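Long-range contacts in epimerase (Methylomonas sp. DH-1, PDB 7CJ6), which catalyses the manganese-dependent epimerization of ketoses at C3, most actively L-ribulose, and also interconverts D-allulose and D-fructose: residues H12-S17 and E246-E251; G110-A115 and I149-V154; G117-P122 and Y157-M162. All coordinates share one frame; numbering follows the deposited sequence.

Contact 1 of 3, residues H12-S17 and E246-E251. With MN (manganese (II) ion), chain C; PSJ (D-psicose), chain D.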
loop_
_atom_site.group_PDB
_atom_site.type_symbol
_atom_site.label_atom_id
_atom_site.label_comp_id
_atom_site.label_asym_id
_atom_site.label_seq_id
_atom_site.Cartn_x
_atom_site.Cartn_y
_atom_site.Cartn_z
ATOM N N HIS A 12 11.026 7.061 15.697
ATOM C CA HIS A 12 10.169 8.068 15.023
ATOM C C HIS A 12 9.278 8.715 16.088
ATOM O O HIS A 12 8.827 7.998 17.004
ATOM C CB HIS A 12 9.397 7.400 13.883
ATOM C CG HIS A 12 8.728 8.367 12.971
ATOM N ND1 HIS A 12 7.494 8.904 13.257
ATOM C CD2 HIS A 12 9.113 8.893 11.790
ATOM C CE1 HIS A 12 7.143 9.725 12.291
ATOM N NE2 HIS A 12 8.122 9.738 11.381
ATOM N N ALA A 13 9.052 10.026 15.988
ATOM C CA ALA A 13 8.301 10.816 16.988
ATOM C C ALA A 13 6.927 10.177 17.247
ATOM O O ALA A 13 6.505 10.156 18.421
ATOM C CB ALA A 13 8.179 12.242 16.518
ATOM N N LEU A 14 6.266 9.663 16.203
ATOM C CA LEU A 14 4.838 9.233 16.247
ATOM C C LEU A 14 4.684 7.892 16.970
ATOM O O LEU A 14 3.535 7.404 17.069
ATOM C CB LEU A 14 4.262 9.155 14.832
ATOM C CG LEU A 14 3.303 10.294 14.495
ATOM C CD1 LEU A 14 4.061 11.594 14.338
ATOM C CD2 LEU A 14 2.498 9.996 13.244
ATOM N N VAL A 15 5.783 7.326 17.463
ATOM C CA VAL A 15 5.744 6.175 18.405
ATOM C C VAL A 15 5.215 6.687 19.751
ATOM O O VAL A 15 4.569 5.894 20.460
ATOM C CB VAL A 15 7.124 5.508 18.534
ATOM C CG1 VAL A 15 7.163 4.520 19.690
ATOM C CG2 VAL A 15 7.535 4.840 17.233
ATOM N N TRP A 16 5.431 7.976 20.051
ATOM C CA TRP A 16 5.188 8.593 21.385
ATOM C C TRP A 16 4.174 9.742 21.314
ATOM O O TRP A 16 3.290 9.786 22.181
ATOM C CB TRP A 16 6.501 9.094 21.987
ATOM C CG TRP A 16 7.416 7.994 22.418
ATOM C CD1 TRP A 16 7.344 7.266 23.570
ATOM C CD2 TRP A 16 8.553 7.498 21.695
ATOM N NE1 TRP A 16 8.363 6.352 23.614
ATOM C CE2 TRP A 16 9.119 6.472 22.478
ATOM C CE3 TRP A 16 9.148 7.826 20.471
ATOM C CZ2 TRP A 16 10.246 5.765 22.064
ATOM C CZ3 TRP A 16 10.263 7.129 20.068
ATOM C CH2 TRP A 16 10.801 6.114 20.856
ATOM N N SER A 17 4.346 10.669 20.368
ATOM C CA SER A 17 3.609 11.957 20.312
ATOM C C SER A 17 3.006 12.189 18.925
ATOM O O SER A 17 3.743 12.087 17.930
ATOM C CB SER A 17 4.501 13.104 20.697
ATOM O OG SER A 17 4.809 13.062 22.078
ATOM N N GLU A 246 9.959 2.830 13.022
ATOM C CA GLU A 246 8.784 3.604 12.566
ATOM C C GLU A 246 7.539 2.731 12.720
ATOM O O GLU A 246 7.542 1.586 12.215
ATOM C CB GLU A 246 9.012 4.052 11.127
ATOM C CG GLU A 246 7.891 4.916 10.597
ATOM C CD GLU A 246 8.261 5.667 9.335
ATOM O OE1 GLU A 246 8.268 6.901 9.376
ATOM O OE2 GLU A 246 8.542 5.014 8.320
ATOM N N SER A 247 6.523 3.253 13.406
ATOM C CA SER A 247 5.261 2.534 13.706
ATOM C C SER A 247 4.125 3.544 13.878
ATOM O O SER A 247 4.353 4.633 14.453
ATOM C CB SER A 247 5.419 1.656 14.918
ATOM O OG SER A 247 4.221 0.941 15.183
ATOM N N PHE A 248 2.944 3.190 13.385
ATOM C CA PHE A 248 1.737 4.050 13.430
ATOM C C PHE A 248 0.552 3.219 13.915
ATOM O O PHE A 248 0.267 2.152 13.330
ATOM C CB PHE A 248 1.485 4.687 12.064
ATOM C CG PHE A 248 2.650 5.495 11.557
ATOM C CD1 PHE A 248 2.822 6.813 11.946
ATOM C CD2 PHE A 248 3.594 4.926 10.717
ATOM C CE1 PHE A 248 3.902 7.553 11.488
ATOM C CE2 PHE A 248 4.672 5.667 10.259
ATOM C CZ PHE A 248 4.825 6.978 10.646
ATOM N N SER A 249 -0.076 3.694 14.993
ATOM C CA SER A 249 -1.315 3.139 15.591
ATOM C C SER A 249 -2.306 4.287 15.782
ATOM O O SER A 249 -1.844 5.432 15.986
ATOM C CB SER A 249 -1.028 2.438 16.890
ATOM O OG SER A 249 -2.226 1.952 17.475
ATOM N N SER A 250 -3.606 3.995 15.715
ATOM C CA SER A 250 -4.694 4.980 15.950
ATOM C C SER A 250 -4.564 5.548 17.367
ATOM O O SER A 250 -5.152 6.614 17.638
ATOM C CB SER A 250 -6.049 4.363 15.721
ATOM O OG SER A 250 -6.202 3.180 16.489
ATOM N N GLU A 251 -3.805 4.864 18.231
ATOM C CA GLU A 251 -3.607 5.243 19.656
ATOM C C GLU A 251 -2.878 6.592 19.710
ATOM O O GLU A 251 -3.253 7.426 20.561
ATOM C CB GLU A 251 -2.849 4.139 20.400
ATOM C CG GLU A 251 -3.561 3.662 21.657
ATOM C CD GLU A 251 -3.162 4.377 22.937
ATOM O OE1 GLU A 251 -2.062 4.966 22.968
ATOM O OE2 GLU A 251 -3.955 4.343 23.899
HETATM MN MN MN C . 9.469 5.585 6.618
HETATM C C1 PSJ D . 5.778 7.525 5.431
HETATM O O1 PSJ D . 5.079 6.344 5.027
HETATM C C2 PSJ D . 7.182 7.140 5.805
HETATM O O2 PSJ D . 7.487 5.983 5.737
HETATM C C3 PSJ D . 8.170 8.191 6.211
HETATM O O3 PSJ D . 8.920 7.788 7.355
HETATM C C4 PSJ D . 7.375 9.453 6.486
HETATM O O4 PSJ D . 6.947 9.930 5.216
HETATM C C5 PSJ D . 8.154 10.550 7.199
HETATM O O5 PSJ D . 9.468 10.080 7.527
HETATM C C6 PSJ D . 7.414 10.992 8.462
HETATM O O6 PSJ D . 8.022 12.167 9.026
#
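His12 and Phe248 meet as an offset edge-to-face aromatic pair where the first and last strands of a TIM barrel close the ring, and the two loops touch through side chains without exchanging a single hydrogen bond. The ring planes stand 67° apart. The rim of Phe248 is turned to one face of the imidazole, with Phe248 CZ 4.0 Å from His12 CE1. Glu246 runs alongside the same histidine: its extended chain, with CG anti to the backbone N (chi1 -177°), places CG over the same ring face as Phe248 CZ and brings Glu246 OE1 to 3.2 Å from His12 CD2.

The other carboxylate oxygen is committed to the metal, Glu246 OE2 lying 2.0 Å from the manganese ion. Glu152, Asp185 and His211 supply the remaining protein ligands, and D-psicose (D-allulose) binds through O2 and O3. Glu246 is, by similarity, one of the two proton donors/acceptors of epimerization. His12 NE2 faces the far end of the sugar, 3.3 Å from C6 of the psicose, while His12 ND1 accepts from the backbone N of Leu14, which helps fix the ring's rotation. That bond reaches ND1 26° out of the imidazole plane.

Farther out, Leu14 packs against the edge of the phenyl ring, where Leu14 CD2 lies near the ring plane, 3.3 Å from Phe248 CE1.

Contact 2 of 3, residues G110-A115 and I149-V154; sequences GVIYCA and IDLEVV. With MN (manganese (II) ion), chain C; PSJ (D-psicose), chain D.
Glu152 OE2 binds the manganese ion at 2.0 Å, and the backbone of the same residue is held twice by segment 110-115: its N-H by Gly110 and its carbonyl by Tyr113. Glu152 is a ligand of metal and sugar and, by similarity, a proton donor/acceptor. Its chain is extended, with CG anti to the backbone N (chi1 -171°), which sends the carboxylate from the strand end into the barrel mouth.

Around this first shell the backbone does the positioning. Glu152 N donates to Gly110 O at 2.9 Å. Gly110 has positive phi, and a side chain here would probably crowd O5 of the psicose. The chain then turns sharply through an inverse gamma turn centred on Val111, which brings the Tyr113 hydroxyl back to the end of strand 148-152. Tyr113 OH donates to Glu152 O at 2.6 Å, and that oxygen lies at the edge of the phenol ring, near its plane. The bond probably steadies the peptide just after the metal ligand.

Apolar side chains pack around these bonds. Val111 CG2 meets Val154 CG1 at 3.6 Å beside the sugar, whereas at the other end Ile112 CD1 packs 3.5 Å from Leu151 CD2, the two side chains crossing at about a right angle. Tyr113 CD2 also rests against Leu151 CB.

The contact belongs to the beta-alpha-beta unit of strand 107-112, helix 125-143 and strand 148-152. Ile112 and Tyr113 press on Met135 of that helix and Ile149 on Ala139, while strand 180-185 continues the barrel beyond Asp150 and Val153.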
loop_
_atom_site.group_PDB
_atom_site.type_symbol
_atom_site.label_atom_id
_atom_site.label_comp_id
_atom_site.label_asym_id
_atom_site.label_seq_id
_atom_site.Cartn_x
_atom_site.Cartn_y
_atom_site.Cartn_z
ATOM N N GLY A 110 13.074 11.268 4.444
ATOM C CA GLY A 110 11.638 11.039 4.208
ATOM C C GLY A 110 11.222 11.468 2.815
ATOM O O GLY A 110 12.086 11.495 1.920
ATOM N N VAL A 111 9.939 11.790 2.631
ATOM C CA VAL A 111 9.372 12.162 1.302
ATOM C C VAL A 111 9.521 13.677 1.141
ATOM O O VAL A 111 8.533 14.416 1.349
ATOM C CB VAL A 111 7.926 11.654 1.153
ATOM C CG1 VAL A 111 7.375 11.885 -0.246
ATOM C CG2 VAL A 111 7.842 10.176 1.515
ATOM N N ILE A 112 10.741 14.107 0.807
ATOM C CA ILE A 112 11.164 15.537 0.716
ATOM C C ILE A 112 11.125 15.990 -0.747
ATOM O O ILE A 112 11.358 17.189 -0.999
ATOM C CB ILE A 112 12.568 15.718 1.331
ATOM C CG1 ILE A 112 13.616 14.820 0.669
ATOM C CG2 ILE A 112 12.524 15.495 2.832
ATOM C CD1 ILE A 112 15.029 15.104 1.118
ATOM N N TYR A 113 10.829 15.072 -1.671
ATOM C CA TYR A 113 11.023 15.261 -3.135
ATOM C C TYR A 113 9.667 15.361 -3.846
ATOM O O TYR A 113 9.636 15.516 -5.086
ATOM C CB TYR A 113 11.869 14.118 -3.701
ATOM C CG TYR A 113 11.315 12.749 -3.403
ATOM C CD1 TYR A 113 10.416 12.142 -4.263
ATOM C CD2 TYR A 113 11.671 12.067 -2.252
ATOM C CE1 TYR A 113 9.892 10.888 -3.999
ATOM C CE2 TYR A 113 11.159 10.813 -1.972
ATOM C CZ TYR A 113 10.266 10.221 -2.847
ATOM O OH TYR A 113 9.748 8.988 -2.580
ATOM N N CYS A 114 8.576 15.282 -3.084
ATOM C CA CYS A 114 7.189 15.343 -3.613
ATOM C C CYS A 114 6.202 15.423 -2.450
ATOM O O CYS A 114 6.630 15.249 -1.289
ATOM C CB CYS A 114 6.865 14.112 -4.450
ATOM S SG CYS A 114 6.677 12.618 -3.443
ATOM N N ALA A 115 4.929 15.660 -2.760
ATOM C CA ALA A 115 3.827 15.597 -1.778
ATOM C C ALA A 115 3.683 14.141 -1.325
ATOM O O ALA A 115 3.614 13.245 -2.198
ATOM C CB ALA A 115 2.553 16.139 -2.377
ATOM N N ILE A 149 20.908 14.956 2.733
ATOM C CA ILE A 149 19.481 14.639 2.463
ATOM C C ILE A 149 19.394 13.188 1.974
ATOM O O ILE A 149 20.248 12.775 1.164
ATOM C CB ILE A 149 18.844 15.663 1.500
ATOM C CG1 ILE A 149 19.415 15.584 0.083
ATOM C CG2 ILE A 149 18.970 17.062 2.079
ATOM C CD1 ILE A 149 18.705 16.481 -0.906
ATOM N N ASP A 150 18.409 12.446 2.484
ATOM C CA ASP A 150 18.131 11.042 2.093
ATOM C C ASP A 150 16.684 10.957 1.598
ATOM O O ASP A 150 15.766 11.166 2.417
ATOM C CB ASP A 150 18.424 10.096 3.259
ATOM C CG ASP A 150 19.606 10.538 4.103
ATOM O OD1 ASP A 150 20.739 10.101 3.799
ATOM O OD2 ASP A 150 19.384 11.300 5.070
ATOM N N LEU A 151 16.508 10.668 0.306
ATOM C CA LEU A 151 15.192 10.596 -0.380
ATOM C C LEU A 151 14.563 9.236 -0.076
ATOM O O LEU A 151 15.113 8.206 -0.525
ATOM C CB LEU A 151 15.369 10.766 -1.893
ATOM C CG LEU A 151 16.360 11.832 -2.352
ATOM C CD1 LEU A 151 16.079 12.229 -3.788
ATOM C CD2 LEU A 151 16.328 13.053 -1.460
ATOM N N GLU A 152 13.447 9.236 0.657
ATOM C CA GLU A 152 12.773 7.988 1.087
ATOM C C GLU A 152 11.892 7.464 -0.048
ATOM O O GLU A 152 10.874 8.109 -0.377
ATOM C CB GLU A 152 11.945 8.205 2.347
ATOM C CG GLU A 152 11.439 6.907 2.926
ATOM C CD GLU A 152 10.739 7.051 4.260
ATOM O OE1 GLU A 152 10.493 8.205 4.669
ATOM O OE2 GLU A 152 10.431 6.015 4.872
ATOM N N VAL A 153 12.291 6.327 -0.608
ATOM C CA VAL A 153 11.494 5.511 -1.566
ATOM C C VAL A 153 10.272 4.996 -0.805
ATOM O O VAL A 153 10.458 4.280 0.188
ATOM C CB VAL A 153 12.362 4.372 -2.137
ATOM C CG1 VAL A 153 11.559 3.419 -3.005
ATOM C CG2 VAL A 153 13.550 4.928 -2.905
ATOM N N VAL A 154 9.066 5.412 -1.199
ATOM C CA VAL A 154 7.816 4.947 -0.536
ATOM C C VAL A 154 6.932 4.254 -1.576
ATOM O O VAL A 154 7.235 4.358 -2.785
ATOM C CB VAL A 154 7.101 6.117 0.159
ATOM C CG1 VAL A 154 7.911 6.612 1.352
ATOM C CG2 VAL A 154 6.829 7.247 -0.820
HETATM MN MN MN C . 9.469 5.585 6.618
HETATM C C1 PSJ D . 5.778 7.525 5.431
HETATM O O1 PSJ D . 5.079 6.344 5.027
HETATM C C2 PSJ D . 7.182 7.140 5.805
HETATM O O2 PSJ D . 7.487 5.983 5.737
HETATM C C3 PSJ D . 8.170 8.191 6.211
HETATM O O3 PSJ D . 8.920 7.788 7.355
HETATM C C4 PSJ D . 7.375 9.453 6.486
HETATM O O4 PSJ D . 6.947 9.930 5.216
HETATM C C5 PSJ D . 8.154 10.550 7.199
HETATM O O5 PSJ D . 9.468 10.080 7.527
HETATM C C6 PSJ D . 7.414 10.992 8.462
HETATM O O6 PSJ D . 8.022 12.167 9.026
#

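Contact 3 of 3, residues G117-P122 and Y157-M162; sequences GKYPGP and YETNIM. With PSJ (D-psicose), chain D.
Tyr119 and Asn160 stack flat on each other, ring and amide planes only 9° apart, and form the tight part of this contact between two loops at the catalytic end of the TIM barrel. Asn160 ND2 sits over one face of the phenol, 3.3 Å from Tyr119 CG, and OD1 lies over the same ring toward its rim. The amide is held in this pose by its own hydrogen bond: Asn160 ND2 donates to Gly121 O at 2.9 Å, with the acceptor in the amide plane and the donor in the carbonyl plane. CG of Asn160 is wedged between its backbone N and carbonyl carbon (chi1 63°), which turns the amide onto the ring. An alanine in place of Tyr119 is likely to strip the amide of its stacking partner, open a gap beside Asn160 and leave Asp77 without the phenol hydroxyl that it binds.

Nearer the sugar the loops are joined by backbone, Gly117 N donating to Glu158 O at 3.1 Å. The side chain of Glu158 leaves its CA away from 117-122, and Glu158 OE1 accepts from O1 of the psicose at 2.5 Å.

The rest is looser. Exposed Pro122 only brushes Asn160 ND2 through its backbone, and Lys118 touches Tyr157 lightly, its CE at the ring edge, 4.0 Å from Tyr157 CD1. The second subunit covers this pair: Lys118 NZ hydrogen-bonds to Thr260 O of that subunit, and Tyr157 OH to Glu158 OE2 of that subunit, an exchange that the dimer repeats in reverse.

The two loops follow strands 107-112 and 148-152 and lead into helices 125-143 and 165-175, with Glu158 packed on His188 of helix 186-192.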
loop_
_atom_site.group_PDB
_atom_site.type_symbol
_atom_site.label_atom_id
_atom_site.label_comp_id
_atom_site.label_asym_id
_atom_site.label_seq_id
_atom_site.Cartn_x
_atom_site.Cartn_y
_atom_site.Cartn_z
ATOM N N GLY A 117 1.535 11.293 -0.334
ATOM C CA GLY A 117 0.141 10.828 -0.426
ATOM C C GLY A 117 -0.181 10.230 -1.777
ATOM O O GLY A 117 0.752 9.891 -2.521
ATOM N N LYS A 118 -1.473 10.106 -2.076
ATOM C CA LYS A 118 -1.985 9.248 -3.172
ATOM C C LYS A 118 -2.290 10.120 -4.395
ATOM O O LYS A 118 -3.408 10.678 -4.470
ATOM C CB LYS A 118 -3.200 8.462 -2.674
ATOM C CG LYS A 118 -3.738 7.426 -3.647
ATOM C CD LYS A 118 -4.695 6.448 -3.004
ATOM C CE LYS A 118 -5.214 5.421 -3.986
ATOM N NZ LYS A 118 -5.985 6.052 -5.081
ATOM N N TYR A 119 -1.319 10.241 -5.304
ATOM C CA TYR A 119 -1.459 10.969 -6.589
ATOM C C TYR A 119 -2.551 10.284 -7.397
ATOM O O TYR A 119 -2.619 9.056 -7.423
ATOM C CB TYR A 119 -0.137 11.004 -7.358
ATOM C CG TYR A 119 0.874 11.982 -6.816
ATOM C CD1 TYR A 119 0.867 13.312 -7.203
ATOM C CD2 TYR A 119 1.845 11.578 -5.916
ATOM C CE1 TYR A 119 1.792 14.217 -6.706
ATOM C CE2 TYR A 119 2.778 12.470 -5.413
ATOM C CZ TYR A 119 2.755 13.794 -5.811
ATOM O OH TYR A 119 3.675 14.675 -5.312
ATOM N N PRO A 120 -3.452 11.057 -8.045
ATOM C CA PRO A 120 -4.532 10.471 -8.831
ATOM C C PRO A 120 -4.072 10.004 -10.220
ATOM O O PRO A 120 -4.872 9.434 -10.934
ATOM C CB PRO A 120 -5.543 11.626 -8.931
ATOM C CG PRO A 120 -4.688 12.878 -8.885
ATOM C CD PRO A 120 -3.495 12.527 -8.017
ATOM N N GLY A 121 -2.806 10.245 -10.567
ATOM C CA GLY A 121 -2.247 9.885 -11.884
ATOM C C GLY A 121 -0.725 9.791 -11.859
ATOM O O GLY A 121 -0.081 10.210 -10.897
ATOM N N PRO A 122 -0.108 9.258 -12.934
ATOM C CA PRO A 122 1.337 9.063 -12.965
ATOM C C PRO A 122 2.072 10.404 -13.097
ATOM O O PRO A 122 1.473 11.376 -13.547
ATOM C CB PRO A 122 1.556 8.175 -14.198
ATOM C CG PRO A 122 0.395 8.520 -15.109
ATOM C CD PRO A 122 -0.763 8.846 -14.187
ATOM N N TYR A 157 1.107 4.308 -3.220
ATOM C CA TYR A 157 -0.002 5.056 -2.574
ATOM C C TYR A 157 0.533 6.320 -1.889
ATOM O O TYR A 157 -0.298 7.100 -1.377
ATOM C CB TYR A 157 -0.737 4.187 -1.549
ATOM C CG TYR A 157 -1.286 2.889 -2.083
ATOM C CD1 TYR A 157 -2.405 2.866 -2.897
ATOM C CD2 TYR A 157 -0.678 1.681 -1.786
ATOM C CE1 TYR A 157 -2.921 1.677 -3.384
ATOM C CE2 TYR A 157 -1.173 0.481 -2.269
ATOM C CZ TYR A 157 -2.296 0.478 -3.076
ATOM O OH TYR A 157 -2.788 -0.700 -3.561
ATOM N N GLU A 158 1.854 6.532 -1.905
ATOM C CA GLU A 158 2.532 7.594 -1.109
ATOM C C GLU A 158 3.413 8.468 -2.009
ATOM O O GLU A 158 3.738 9.596 -1.594
ATOM C CB GLU A 158 3.326 6.965 0.042
ATOM C CG GLU A 158 2.445 6.262 1.065
ATOM C CD GLU A 158 3.047 6.048 2.445
ATOM O OE1 GLU A 158 3.990 6.780 2.813
ATOM O OE2 GLU A 158 2.563 5.143 3.154
ATOM N N THR A 159 3.797 7.976 -3.190
ATOM C CA THR A 159 4.452 8.789 -4.246
ATOM C C THR A 159 4.261 8.135 -5.613
ATOM O O THR A 159 4.107 6.890 -5.669
ATOM C CB THR A 159 5.952 8.981 -4.004
ATOM O OG1 THR A 159 6.369 9.954 -4.962
ATOM C CG2 THR A 159 6.751 7.704 -4.153
ATOM N N ASN A 160 4.294 8.953 -6.668
ATOM C CA ASN A 160 4.295 8.477 -8.074
ATOM C C ASN A 160 5.685 8.690 -8.695
ATOM O O ASN A 160 5.829 8.411 -9.890
ATOM C CB ASN A 160 3.178 9.136 -8.885
ATOM C CG ASN A 160 3.308 10.639 -9.012
ATOM O OD1 ASN A 160 4.255 11.240 -8.509
ATOM N ND2 ASN A 160 2.350 11.255 -9.687
ATOM N N ILE A 161 6.672 9.145 -7.918
ATOM C CA ILE A 161 7.997 9.570 -8.457
ATOM C C ILE A 161 8.966 8.380 -8.462
ATOM O O ILE A 161 9.631 8.170 -9.493
ATOM C CB ILE A 161 8.559 10.775 -7.677
ATOM C CG1 ILE A 161 7.762 12.043 -7.985
ATOM C CG2 ILE A 161 10.037 10.972 -7.978
ATOM C CD1 ILE A 161 7.970 12.549 -9.393
ATOM N N MET A 162 9.045 7.636 -7.362
ATOM C CA MET A 162 9.965 6.472 -7.241
ATOM C C MET A 162 9.473 5.539 -6.131
ATOM O O MET A 162 9.303 6.007 -4.988
ATOM C CB MET A 162 11.393 6.933 -6.942
ATOM C CG MET A 162 11.463 7.970 -5.848
ATOM S SD MET A 162 13.087 8.759 -5.735
ATOM C CE MET A 162 13.417 8.460 -4.001
HETATM C C1 PSJ D . 5.778 7.525 5.431
HETATM O O1 PSJ D . 5.079 6.344 5.027
HETATM C C2 PSJ D . 7.182 7.140 5.805
HETATM O O2 PSJ D . 7.487 5.983 5.737
HETATM C C3 PSJ D . 8.170 8.191 6.211
HETATM O O3 PSJ D . 8.920 7.788 7.355
HETATM C C4 PSJ D . 7.375 9.453 6.486
HETATM O O4 PSJ D . 6.947 9.930 5.216
HETATM C C5 PSJ D . 8.154 10.550 7.199
HETATM O O5 PSJ D . 9.468 10.080 7.527
HETATM C C6 PSJ D . 7.414 10.992 8.462
HETATM O O6 PSJ D . 8.022 12.167 9.026
#

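In the fold
From the N terminus, the chain leaves strand 8-12 into residues 12-17, which meet residues 246-251 after strand 242-245; contact 1 thus closes a loop of more than two hundred residues and ties the loops that follow the first and last strands of the barrel. Contacts 2 and 3 are both nested inside it. They cross each other: 110-115 and 117-122 come in turn before helix 125-143, and after that helix the chain runs through 149-154 and then 157-162. They also touch, Cys114 and Val154 packing on Thr159. Contacts 1 and 2 meet at the manganese ion, all three reach the bound psicose, and contact 3 lies at the dimer interface.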